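Local atomic coordinates of arginase, mitochondrial (Medicago truncatula, PDB entry 6VSS), a protein that hydrolyses L-arginine to urea and L-ornithine, and agmatine to urea and putrescine, with two manganese ions per subunit in a homohexamer. Residues B[71-76]-B[123-128]; B[133-138]-B[166-171]; B[181-186]-B[292-297]; B[238-241]-B[247-250]. One frame throughout, in Å; residues are numbered along the deposited sequence.

Contact 1 of 4, residues B[71-76]-B[123-128]; sequences LGHHSS and EIRDCG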
loop_
_atom_site.group_PDB
_atom_site.type_symbol
_atom_site.label_atom_id
_atom_site.label_comp_id
_atom_site.label_asym_id
_atom_site.label_seq_id
_atom_site.Cartn_x
_atom_site.Cartn_y
_atom_site.Cartn_z
ATOM N N LEU B 71 8.779 -19.326 15.180
ATOM C CA LEU B 71 9.530 -18.692 16.279
ATOM C C LEU B 71 10.158 -17.404 15.754
ATOM O O LEU B 71 10.912 -17.448 14.749
ATOM C CB LEU B 71 10.570 -19.713 16.703
ATOM C CG LEU B 71 11.442 -19.324 17.873
ATOM C CD1 LEU B 71 12.037 -20.578 18.485
ATOM C CD2 LEU B 71 12.527 -18.332 17.443
ATOM N N GLY B 72 9.806 -16.282 16.386
ATOM C CA GLY B 72 10.258 -14.922 16.041
ATOM C C GLY B 72 10.960 -14.286 17.194
ATOM O O GLY B 72 11.554 -13.205 16.978
ATOM N N HIS B 73 10.965 -14.926 18.375
ATOM C CA HIS B 73 11.339 -14.184 19.608
ATOM C C HIS B 73 12.871 -14.004 19.704
ATOM O O HIS B 73 13.343 -13.402 20.688
ATOM C CB HIS B 73 10.692 -14.784 20.851
ATOM C CG HIS B 73 11.276 -16.090 21.281
ATOM N ND1 HIS B 73 10.909 -17.265 20.696
ATOM C CD2 HIS B 73 12.146 -16.387 22.277
ATOM C CE1 HIS B 73 11.572 -18.249 21.276
ATOM N NE2 HIS B 73 12.332 -17.735 22.284
ATOM N N HIS B 74 13.627 -14.534 18.758
ATOM C CA HIS B 74 15.109 -14.462 18.772
ATOM C C HIS B 74 15.553 -13.345 17.832
ATOM O O HIS B 74 16.735 -13.111 17.753
ATOM C CB HIS B 74 15.723 -15.851 18.455
ATOM C CG HIS B 74 15.634 -16.785 19.609
ATOM N ND1 HIS B 74 15.641 -16.335 20.927
ATOM C CD2 HIS B 74 15.477 -18.124 19.677
ATOM C CE1 HIS B 74 15.524 -17.353 21.752
ATOM N NE2 HIS B 74 15.402 -18.470 21.011
ATOM N N SER B 75 14.627 -12.706 17.123
ATOM C CA SER B 75 14.923 -11.619 16.157
ATOM C C SER B 75 15.314 -10.350 16.930
ATOM O O SER B 75 14.777 -10.100 18.039
ATOM C CB SER B 75 13.771 -11.371 15.231
ATOM O OG SER B 75 13.346 -12.551 14.580
ATOM N N SER B 76 16.191 -9.554 16.344
ATOM C CA SER B 76 16.799 -8.348 16.955
ATOM C C SER B 76 15.896 -7.127 16.701
ATOM O O SER B 76 15.939 -6.196 17.512
ATOM C CB SER B 76 18.192 -8.156 16.378
ATOM O OG SER B 76 18.181 -8.438 14.983
ATOM N N GLU B 123 2.427 -21.900 22.153
ATOM C CA GLU B 123 1.783 -22.656 23.266
ATOM C C GLU B 123 2.821 -23.260 24.236
ATOM O O GLU B 123 2.591 -23.260 25.482
ATOM C CB GLU B 123 0.874 -23.735 22.699
ATOM C CG GLU B 123 -0.285 -23.177 21.884
ATOM C CD GLU B 123 -0.033 -23.039 20.379
ATOM O OE1 GLU B 123 1.152 -23.124 19.939
ATOM O OE2 GLU B 123 -1.030 -22.803 19.634
ATOM N N ILE B 124 3.951 -23.698 23.721
ATOM C CA ILE B 124 5.049 -24.228 24.566
ATOM C C ILE B 124 5.699 -23.094 25.354
ATOM O O ILE B 124 5.860 -23.269 26.585
ATOM C CB ILE B 124 6.074 -24.986 23.737
ATOM C CG1 ILE B 124 5.451 -26.263 23.178
ATOM C CG2 ILE B 124 7.305 -25.249 24.591
ATOM C CD1 ILE B 124 6.255 -26.845 22.056
ATOM N N ARG B 125 6.096 -22.008 24.692
ATOM C CA ARG B 125 6.692 -20.838 25.399
ATOM C C ARG B 125 5.690 -20.442 26.486
ATOM O O ARG B 125 6.106 -20.183 27.609
ATOM C CB ARG B 125 6.943 -19.629 24.485
ATOM C CG ARG B 125 8.316 -19.609 23.828
ATOM C CD ARG B 125 8.669 -18.424 22.930
ATOM N NE ARG B 125 8.594 -17.060 23.483
ATOM C CZ ARG B 125 9.439 -16.508 24.371
ATOM N NH1 ARG B 125 9.274 -15.251 24.745
ATOM N NH2 ARG B 125 10.421 -17.208 24.913
ATOM N N ASP B 126 4.402 -20.402 26.153
ATOM C CA ASP B 126 3.342 -19.969 27.108
ATOM C C ASP B 126 3.232 -20.921 28.324
ATOM O O ASP B 126 2.449 -20.605 29.182
ATOM C CB ASP B 126 1.958 -19.813 26.449
ATOM C CG ASP B 126 0.931 -19.188 27.399
ATOM O OD1 ASP B 126 1.258 -18.170 28.030
ATOM O OD2 ASP B 126 -0.161 -19.743 27.554
ATOM N N CYS B 127 3.917 -22.062 28.383
ATOM C CA CYS B 127 3.991 -22.950 29.582
ATOM C C CYS B 127 5.196 -22.576 30.443
ATOM O O CYS B 127 5.468 -23.286 31.440
ATOM C CB CYS B 127 4.199 -24.406 29.212
ATOM S SG CYS B 127 2.811 -25.041 28.274
ATOM N N GLY B 128 5.929 -21.557 29.999
ATOM C CA GLY B 128 7.104 -20.994 30.681
ATOM C C GLY B 128 8.355 -21.772 30.379
ATOM O O GLY B 128 9.279 -21.688 31.180
#

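Contact 2 of 4, residues B[133-138]-B[166-171]; sequences RLANVI and VVRAVS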
loop_
_atom_site.group_PDB
_atom_site.type_symbol
_atom_site.label_atom_id
_atom_site.label_comp_id
_atom_site.label_asym_id
_atom_site.label_seq_id
_atom_site.Cartn_x
_atom_site.Cartn_y
_atom_site.Cartn_z
ATOM N N ARG B 133 15.458 -25.422 26.441
ATOM C CA ARG B 133 14.532 -26.572 26.309
ATOM C C ARG B 133 13.732 -26.355 25.022
ATOM O O ARG B 133 13.521 -27.297 24.269
ATOM C CB ARG B 133 13.690 -26.683 27.577
ATOM C CG ARG B 133 12.549 -27.681 27.462
ATOM C CD ARG B 133 12.956 -29.098 27.810
ATOM N NE ARG B 133 11.844 -30.008 28.089
ATOM C CZ ARG B 133 11.081 -30.004 29.192
ATOM N NH1 ARG B 133 11.248 -29.100 30.146
ATOM N NH2 ARG B 133 10.115 -30.899 29.323
ATOM N N LEU B 134 13.364 -25.129 24.702
ATOM C CA LEU B 134 12.701 -24.883 23.390
ATOM C C LEU B 134 13.549 -25.424 22.216
ATOM O O LEU B 134 13.023 -26.075 21.315
ATOM C CB LEU B 134 12.491 -23.378 23.248
ATOM C CG LEU B 134 11.464 -23.025 22.199
ATOM C CD1 LEU B 134 10.148 -23.677 22.588
ATOM C CD2 LEU B 134 11.315 -21.529 22.061
ATOM N N ALA B 135 14.844 -25.104 22.190
ATOM C CA ALA B 135 15.797 -25.577 21.164
ATOM C C ALA B 135 15.803 -27.116 21.130
ATOM O O ALA B 135 15.768 -27.682 20.032
ATOM C CB ALA B 135 17.150 -25.022 21.476
ATOM N N ASN B 136 15.792 -27.745 22.303
ATOM C CA ASN B 136 15.768 -29.221 22.424
ATOM C C ASN B 136 14.507 -29.762 21.751
ATOM O O ASN B 136 14.586 -30.745 21.067
ATOM C CB ASN B 136 15.869 -29.646 23.888
ATOM C CG ASN B 136 17.297 -29.695 24.389
ATOM O OD1 ASN B 136 18.237 -29.579 23.620
ATOM N ND2 ASN B 136 17.472 -29.859 25.681
ATOM N N VAL B 137 13.378 -29.096 21.954
ATOM C CA VAL B 137 12.084 -29.535 21.370
ATOM C C VAL B 137 12.149 -29.393 19.840
ATOM O O VAL B 137 11.609 -30.275 19.137
ATOM C CB VAL B 137 10.902 -28.743 21.966
ATOM C CG1 VAL B 137 9.686 -28.851 21.069
ATOM C CG2 VAL B 137 10.576 -29.196 23.388
ATOM N N ILE B 138 12.808 -28.359 19.323
ATOM C CA ILE B 138 12.949 -28.179 17.846
ATOM C C ILE B 138 13.808 -29.330 17.289
ATOM O O ILE B 138 13.454 -29.919 16.235
ATOM C CB ILE B 138 13.538 -26.799 17.534
ATOM C CG1 ILE B 138 12.508 -25.690 17.797
ATOM C CG2 ILE B 138 14.034 -26.752 16.110
ATOM C CD1 ILE B 138 13.134 -24.299 18.011
ATOM N N VAL B 166 18.194 -27.220 14.381
ATOM C CA VAL B 166 17.934 -28.091 13.203
ATOM C C VAL B 166 19.249 -28.780 12.822
ATOM O O VAL B 166 19.265 -29.995 12.661
ATOM C CB VAL B 166 17.359 -27.304 12.020
ATOM C CG1 VAL B 166 17.065 -28.204 10.844
ATOM C CG2 VAL B 166 16.154 -26.512 12.455
ATOM N N VAL B 167 20.324 -28.025 12.668
ATOM C CA VAL B 167 21.570 -28.615 12.123
ATOM C C VAL B 167 22.182 -29.526 13.202
ATOM O O VAL B 167 22.709 -30.580 12.844
ATOM C CB VAL B 167 22.494 -27.515 11.616
ATOM C CG1 VAL B 167 23.913 -28.004 11.472
ATOM C CG2 VAL B 167 21.946 -26.919 10.311
ATOM N N ARG B 168 22.042 -29.181 14.476
ATOM C CA ARG B 168 22.517 -30.046 15.583
ATOM C C ARG B 168 21.834 -31.416 15.471
ATOM O O ARG B 168 22.495 -32.493 15.681
ATOM C CB ARG B 168 22.235 -29.406 16.946
ATOM C CG ARG B 168 22.486 -30.365 18.103
ATOM C CD ARG B 168 22.148 -29.741 19.445
ATOM N NE ARG B 168 20.754 -29.321 19.593
ATOM C CZ ARG B 168 20.315 -28.527 20.558
ATOM N NH1 ARG B 168 21.154 -28.078 21.463
ATOM N NH2 ARG B 168 19.045 -28.184 20.638
ATOM N N ALA B 169 20.523 -31.381 15.248
ATOM C CA ALA B 169 19.651 -32.569 15.182
ATOM C C ALA B 169 20.031 -33.399 13.954
ATOM O O ALA B 169 20.127 -34.646 14.101
ATOM C CB ALA B 169 18.230 -32.134 15.126
ATOM N N VAL B 170 20.273 -32.752 12.807
ATOM C CA VAL B 170 20.673 -33.484 11.577
ATOM C C VAL B 170 22.000 -34.226 11.812
ATOM O O VAL B 170 22.086 -35.417 11.516
ATOM C CB VAL B 170 20.776 -32.553 10.375
ATOM C CG1 VAL B 170 21.369 -33.307 9.220
ATOM C CG2 VAL B 170 19.417 -31.958 9.993
ATOM N N SER B 171 22.991 -33.520 12.323
ATOM C CA SER B 171 24.368 -33.991 12.582
ATOM C C SER B 171 24.362 -35.111 13.609
ATOM O O SER B 171 25.153 -36.055 13.447
ATOM C CB SER B 171 25.236 -32.875 13.076
ATOM O OG SER B 171 26.571 -33.329 13.309
#

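Contact 3 of 4, residues B[181-186]-B[292-297]; sequences LHFDAH and RDILNI. With MN (manganese (II) ion), chain I; MN (manganese (II) ion), chain J.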
loop_
_atom_site.group_PDB
_atom_site.type_symbol
_atom_site.label_atom_id
_atom_site.label_comp_id
_atom_site.label_asym_id
_atom_site.label_seq_id
_atom_site.Cartn_x
_atom_site.Cartn_y
_atom_site.Cartn_z
ATOM N N LEU B 181 25.613 -24.941 2.858
ATOM C CA LEU B 181 25.487 -23.857 1.881
ATOM C C LEU B 181 24.448 -22.942 2.489
ATOM O O LEU B 181 23.353 -23.449 2.784
ATOM C CB LEU B 181 24.986 -24.403 0.549
ATOM C CG LEU B 181 24.631 -23.306 -0.449
ATOM C CD1 LEU B 181 25.816 -22.393 -0.693
ATOM C CD2 LEU B 181 24.138 -23.961 -1.741
ATOM N N HIS B 182 24.841 -21.699 2.765
ATOM C CA HIS B 182 24.068 -20.748 3.581
ATOM C C HIS B 182 23.923 -19.493 2.740
ATOM O O HIS B 182 24.960 -18.872 2.426
ATOM C CB HIS B 182 24.760 -20.584 4.925
ATOM C CG HIS B 182 24.332 -19.389 5.725
ATOM N ND1 HIS B 182 25.228 -18.670 6.509
ATOM C CD2 HIS B 182 23.117 -18.839 5.928
ATOM C CE1 HIS B 182 24.563 -17.738 7.166
ATOM N NE2 HIS B 182 23.269 -17.808 6.799
ATOM N N PHE B 183 22.703 -19.150 2.367
ATOM C CA PHE B 183 22.359 -17.869 1.696
ATOM C C PHE B 183 21.905 -16.872 2.751
ATOM O O PHE B 183 20.993 -17.151 3.505
ATOM C CB PHE B 183 21.282 -18.069 0.639
ATOM C CG PHE B 183 21.693 -18.986 -0.483
ATOM C CD1 PHE B 183 21.422 -20.347 -0.422
ATOM C CD2 PHE B 183 22.237 -18.492 -1.656
ATOM C CE1 PHE B 183 21.739 -21.204 -1.468
ATOM C CE2 PHE B 183 22.589 -19.357 -2.697
ATOM C CZ PHE B 183 22.358 -20.705 -2.582
ATOM N N ASP B 184 22.531 -15.711 2.768
ATOM C CA ASP B 184 22.183 -14.686 3.772
ATOM C C ASP B 184 22.770 -13.327 3.372
ATOM O O ASP B 184 23.821 -13.321 2.783
ATOM C CB ASP B 184 22.699 -15.180 5.111
ATOM C CG ASP B 184 21.871 -14.708 6.283
ATOM O OD1 ASP B 184 21.291 -13.593 6.243
ATOM O OD2 ASP B 184 21.721 -15.533 7.159
ATOM N N ALA B 185 22.148 -12.212 3.737
ATOM C CA ALA B 185 22.823 -10.891 3.783
ATOM C C ALA B 185 23.848 -10.848 4.930
ATOM O O ALA B 185 24.825 -10.031 4.834
ATOM C CB ALA B 185 21.817 -9.780 3.905
ATOM N N HIS B 186 23.685 -11.693 5.952
ATOM C CA HIS B 186 24.316 -11.534 7.286
ATOM C C HIS B 186 25.026 -12.823 7.619
ATOM O O HIS B 186 24.493 -13.889 7.389
ATOM C CB HIS B 186 23.289 -11.271 8.403
ATOM C CG HIS B 186 22.301 -10.207 8.075
ATOM N ND1 HIS B 186 20.999 -10.486 7.596
ATOM C CD2 HIS B 186 22.438 -8.857 8.124
ATOM C CE1 HIS B 186 20.427 -9.297 7.339
ATOM N NE2 HIS B 186 21.270 -8.286 7.674
ATOM N N ARG B 292 17.258 -15.603 -9.454
ATOM C CA ARG B 292 17.950 -16.509 -10.399
ATOM C C ARG B 292 19.384 -16.775 -9.911
ATOM O O ARG B 292 19.975 -17.741 -10.332
ATOM C CB ARG B 292 17.740 -15.799 -11.745
ATOM C CG ARG B 292 18.374 -16.433 -12.966
ATOM C CD ARG B 292 17.673 -17.636 -13.562
ATOM N NE ARG B 292 16.228 -17.537 -13.449
ATOM C CZ ARG B 292 15.384 -18.591 -13.383
ATOM N NH1 ARG B 292 15.847 -19.830 -13.388
ATOM N NH2 ARG B 292 14.075 -18.386 -13.263
ATOM N N ASP B 293 19.993 -15.944 -9.077
ATOM C CA ASP B 293 21.360 -16.282 -8.582
ATOM C C ASP B 293 21.263 -17.482 -7.632
ATOM O O ASP B 293 22.034 -18.433 -7.747
ATOM C CB ASP B 293 22.001 -15.127 -7.801
ATOM C CG ASP B 293 22.452 -13.940 -8.619
ATOM O OD1 ASP B 293 23.176 -14.146 -9.576
ATOM O OD2 ASP B 293 22.114 -12.824 -8.241
ATOM N N ILE B 294 20.306 -17.470 -6.719
ATOM C CA ILE B 294 20.113 -18.635 -5.803
ATOM C C ILE B 294 19.817 -19.899 -6.653
ATOM O O ILE B 294 20.314 -21.012 -6.304
ATOM C CB ILE B 294 19.002 -18.346 -4.780
ATOM C CG1 ILE B 294 19.326 -17.074 -3.980
ATOM C CG2 ILE B 294 18.795 -19.542 -3.863
ATOM C CD1 ILE B 294 18.476 -16.859 -2.782
ATOM N N LEU B 295 19.011 -19.774 -7.719
ATOM C CA LEU B 295 18.575 -20.973 -8.491
ATOM C C LEU B 295 19.790 -21.530 -9.251
ATOM O O LEU B 295 19.940 -22.744 -9.348
ATOM C CB LEU B 295 17.438 -20.613 -9.462
ATOM C CG LEU B 295 16.110 -20.250 -8.818
ATOM C CD1 LEU B 295 15.012 -20.030 -9.832
ATOM C CD2 LEU B 295 15.671 -21.304 -7.842
ATOM N N ASN B 296 20.611 -20.661 -9.824
ATOM C CA ASN B 296 21.847 -21.092 -10.540
ATOM C C ASN B 296 22.733 -21.930 -9.604
ATOM O O ASN B 296 23.178 -23.049 -9.983
ATOM C CB ASN B 296 22.606 -19.895 -11.075
ATOM C CG ASN B 296 21.872 -19.201 -12.201
ATOM O OD1 ASN B 296 20.951 -19.759 -12.781
ATOM N ND2 ASN B 296 22.273 -17.987 -12.523
ATOM N N ILE B 297 23.004 -21.413 -8.421
ATOM C CA ILE B 297 23.876 -22.117 -7.446
ATOM C C ILE B 297 23.219 -23.448 -7.047
ATOM O O ILE B 297 23.909 -24.495 -6.945
ATOM C CB ILE B 297 24.184 -21.187 -6.261
ATOM C CG1 ILE B 297 25.045 -20.013 -6.748
ATOM C CG2 ILE B 297 24.832 -22.007 -5.163
ATOM C CD1 ILE B 297 25.225 -18.850 -5.795
HETATM MN MN MN I . 19.718 -12.399 7.290
HETATM MN MN MN J . 20.322 -15.110 8.718
HETATM O O HOH W 1 20.659 -13.111 9.105
#

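Contact 4 of 4, residues B[238-241]-B[247-250]; sequences ETHE and RDRP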
loop_
_atom_site.group_PDB
_atom_site.type_symbol
_atom_site.label_atom_id
_atom_site.label_comp_id
_atom_site.label_asym_id
_atom_site.label_seq_id
_atom_site.Cartn_x
_atom_site.Cartn_y
_atom_site.Cartn_z
ATOM N N GLU B 238 33.903 -20.101 4.647
ATOM C CA GLU B 238 34.051 -19.625 3.258
ATOM C C GLU B 238 33.009 -18.544 2.998
ATOM O O GLU B 238 32.019 -18.827 2.301
ATOM C CB GLU B 238 33.886 -20.794 2.305
ATOM C CG GLU B 238 35.116 -21.654 2.243
ATOM C CD GLU B 238 34.788 -22.974 1.625
ATOM O OE1 GLU B 238 34.559 -23.004 0.392
ATOM O OE2 GLU B 238 34.681 -23.933 2.395
ATOM N N THR B 239 33.238 -17.333 3.470
ATOM C CA THR B 239 32.264 -16.233 3.294
ATOM C C THR B 239 32.429 -15.615 1.909
ATOM O O THR B 239 33.454 -15.011 1.675
ATOM C CB THR B 239 32.437 -15.201 4.397
ATOM O OG1 THR B 239 32.243 -15.909 5.621
ATOM C CG2 THR B 239 31.488 -14.031 4.277
ATOM N N HIS B 240 31.416 -15.646 1.056
ATOM C CA HIS B 240 31.446 -14.911 -0.221
ATOM C C HIS B 240 30.609 -13.642 -0.105
ATOM O O HIS B 240 29.382 -13.743 0.008
ATOM C CB HIS B 240 31.007 -15.830 -1.362
ATOM C CG HIS B 240 31.873 -17.024 -1.511
ATOM N ND1 HIS B 240 32.985 -17.015 -2.321
ATOM C CD2 HIS B 240 31.847 -18.248 -0.940
ATOM C CE1 HIS B 240 33.598 -18.189 -2.245
ATOM N NE2 HIS B 240 32.943 -18.945 -1.416
ATOM N N GLU B 241 31.256 -12.485 -0.251
ATOM C CA GLU B 241 30.629 -11.135 -0.195
ATOM C C GLU B 241 30.113 -10.697 -1.574
ATOM O O GLU B 241 30.739 -11.062 -2.623
ATOM C CB GLU B 241 31.665 -10.182 0.378
ATOM C CG GLU B 241 32.005 -10.516 1.824
ATOM C CD GLU B 241 33.062 -9.578 2.415
ATOM O OE1 GLU B 241 32.895 -8.333 2.300
ATOM O OE2 GLU B 241 34.050 -10.084 2.985
ATOM N N ARG B 247 33.446 -12.246 -9.802
ATOM C CA ARG B 247 34.656 -13.107 -9.770
ATOM C C ARG B 247 34.306 -14.502 -9.213
ATOM O O ARG B 247 34.948 -15.474 -9.645
ATOM C CB ARG B 247 35.796 -12.445 -8.990
ATOM C CG ARG B 247 35.697 -12.641 -7.487
ATOM C CD ARG B 247 37.037 -12.693 -6.784
ATOM N NE ARG B 247 36.901 -13.463 -5.559
ATOM C CZ ARG B 247 37.645 -13.303 -4.473
ATOM N NH1 ARG B 247 38.594 -12.385 -4.447
ATOM N NH2 ARG B 247 37.432 -14.062 -3.413
ATOM N N ASP B 248 33.391 -14.589 -8.234
ATOM C CA ASP B 248 33.028 -15.871 -7.584
ATOM C C ASP B 248 32.051 -16.684 -8.423
ATOM O O ASP B 248 31.857 -17.875 -8.066
ATOM C CB ASP B 248 32.400 -15.656 -6.212
ATOM C CG ASP B 248 33.376 -15.127 -5.183
ATOM O OD1 ASP B 248 34.598 -15.080 -5.533
ATOM O OD2 ASP B 248 32.887 -14.670 -4.086
ATOM N N ARG B 249 31.408 -16.125 -9.466
ATOM C CA ARG B 249 30.323 -16.878 -10.181
ATOM C C ARG B 249 30.803 -18.272 -10.561
ATOM O O ARG B 249 30.136 -19.258 -10.263
ATOM C CB ARG B 249 29.782 -16.188 -11.431
ATOM C CG ARG B 249 29.080 -14.888 -11.093
ATOM C CD ARG B 249 28.272 -14.321 -12.227
ATOM N NE ARG B 249 27.489 -13.172 -11.798
ATOM C CZ ARG B 249 26.365 -13.194 -11.079
ATOM N NH1 ARG B 249 25.837 -14.310 -10.643
ATOM N NH2 ARG B 249 25.759 -12.070 -10.781
ATOM N N PRO B 250 31.981 -18.408 -11.204
ATOM C CA PRO B 250 32.406 -19.709 -11.715
ATOM C C PRO B 250 32.525 -20.763 -10.601
ATOM O O PRO B 250 32.187 -21.899 -10.825
ATOM C CB PRO B 250 33.772 -19.435 -12.370
ATOM C CG PRO B 250 33.823 -17.917 -12.552
ATOM C CD PRO B 250 32.963 -17.345 -11.442
HETATM O O HOH W 2 30.644 -13.348 -3.859
#

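Contact 1 of 4, residues B[71-76]-B[123-128]
His73 and Arg125 are brought together by two torsions: the histidine CG stands between its backbone N and carbonyl carbon (chi1 73°), and the arginine chain turns at chi3 (56°) to lay its end flat on the ring. The guanidinium and imidazole planes are 15° apart, with centres separated by 3.6 Å, making a near-parallel stack. Arg125 NH2 sits over the same ring face, 3.3 Å from His73 CD2, while further back along the chain Arg125 CD makes a CH-pi contact 3.5 Å from the His73 ring centroid. The opposite face of the ring carries His74 CD2, toward the rim. Hydrogen bonding at the ring is directed elsewhere, since His73 NE2 pairs with Asp131, which also forms a long, weak ion pair with Arg125 NH2. The stack joins the loop after strand 63-69, which also carries the L-ornithine-binding Ser76, to helix 121-125, whose C-terminus is closed by a Schellman motif at Gly128. An alanine in place of His73 would probably leave the arginine end without its flat support and free to turn, and Asp131 without its imidazole partner. Because the guanidinium uses its face here, its N-H groups, lying in its own plane, point past the ring rather than into it, and the nearby Asp131 carboxylate probably eases the closeness of a positive group to an imidazole that may itself be protonated.

Contact 2 of 4, residues B[133-138]-B[166-171]
Helices 133-138 and 166-171 run in broadly the same direction, their axes crossing at -51° with a closest approach of 9.6 Å, and the backbones come nearest where the CA atoms of Ile138 and Val166 are 6.8 Å apart. At that end the contact is apolar: Ile138 CG2 touches Val166 CG2 at 4.2 Å, and Val142, on the next turn of helix 131-146, also packs on Val166. The rest of the interface is bridged by Arg168. Its CG extends away from the backbone N (chi1 170°), and a bend at chi3 then carries the guanidinium to the flank of the first helix. There NH2 does the touching: Ala135 O lies at the guanidinium edge, 3.4 Å from Arg168 NH2, and Ala135 CB is 3.8 Å from the same nitrogen. Asn136 OD1 also comes within 3.4 Å of Arg168 NH2, but at an angle too poor for a hydrogen bond; the amide and guanidinium planes are 44° apart. The clear bond of NH2 is to Ser139 OG, one turn beyond Ala135. A leucine in place of Arg168 would probably leave Ser139 without this donor and the Ala135 carbonyl facing a hydrocarbon. The two helices flank strand 151-157 in sequence within the alpha/beta fold, and Val166 reaches Tyr265 of the sheet. Methyl packing thus lies on the buried side of the pair, while a positively charged group beside carbonyl and amide oxygens probably adds favourable electrostatics at the more exposed side.

Contact 3 of 4, residues B[181-186]-B[292-297]
One face of the Phe183 ring is covered by Ile294, whose CG2 stands over the centre as a CH-pi contact, 4.0 Å from the ring centroid and 12° off the normal. Ile297 CG2 approaches the same ring obliquely, 3.8 Å from Phe183 CZ, and this methyl also touches Leu181 CD2. In both isoleucines CG2 lies anti to the backbone N, which projects this methyl from the helix toward the strand. The contact joins two layers of the alpha/beta arginase fold: helix 292-297 runs antiparallel to strand 181-183 (175°), packed on the parallel sheet, and Val219 of the neighbouring strand packs on both Phe183 and Ile297. Just past the strand's C-terminal end the chain enters the binuclear manganese site. Asp184 bridges the ions, OD1 binding one manganese at 2.2 Å and OD2 the other at 2.1 Å, and a water also joins both. His186 ND1 ligates the first manganese at 2.3 Å; Asp269 and Asp271 complete its protein ligands, and His160, Asp188 and Asp269 those of the second. His182 NE2 donates to the anti lone pair of Asp184 OD2 at 2.8 Å, and an Asx turn directs His186 N to Asp184 OD1 at 3.1 Å.

Contact 4 of 4, residues B[238-241]-B[247-250]
The strand-to-helix connection at one margin of the sheet is pinned by a His-carboxylate hydrogen bond between His240 and Asp248. ND1 of His240 donates to Asp248 OD2 at 2.9 Å, with an angle of 151° at the hydrogen. The oxygen lies at the ring edge, in the imidazole plane, yet the donor meets it from above the carboxylate plane, and the two flat groups stand almost perpendicular (87°). With CG anti to the carbonyl carbon the His240 ring reaches toward the helix, and its turn about chi2 sets ND1 against Asp248. Strand 238-241 is an outermost strand of the parallel sheet within this chain, and a short turn leads from it into helix 245-252, so the bond fastens the helix to the strand it has just left; on the sheet side His240 packs against Val217. Asp248 is buried, and its carboxylate is well served. A water donates to Asp248 OD2 at 2.6 Å and to Glu241 O at 2.6 Å, bridging helix and strand a second time, while Thr244 OG1 in the intervening turn is hydrogen-bonded to both of these oxygens. The other oxygen, Asp248 OD1, accepts from Arg247 NE at 2.8 Å in a nearly straight salt bridge (165°) on its syn side.

How the contacts relate
From the N terminus, contact 1 closes the first loop, drawing the segment after strand 63-69 to helix 121-125. Contact 2 follows in series, pairing helix 131-146 with helix 163-174 at the two ends of the connection through strand 151-157. The two adjoin, as Leu134 of contact 2 packs on Leu71, His73 and Ile124 of contact 1. Contact 3 opens next and spans the longest stretch, packing helix 291-300 on strand 178-183 of the sheet. Contact 4, a short local closure between strand 238-241 and helix 245-252, falls wholly within that span, and a salt bridge from Arg249 to Asp293 joins the two. None of the closures cross.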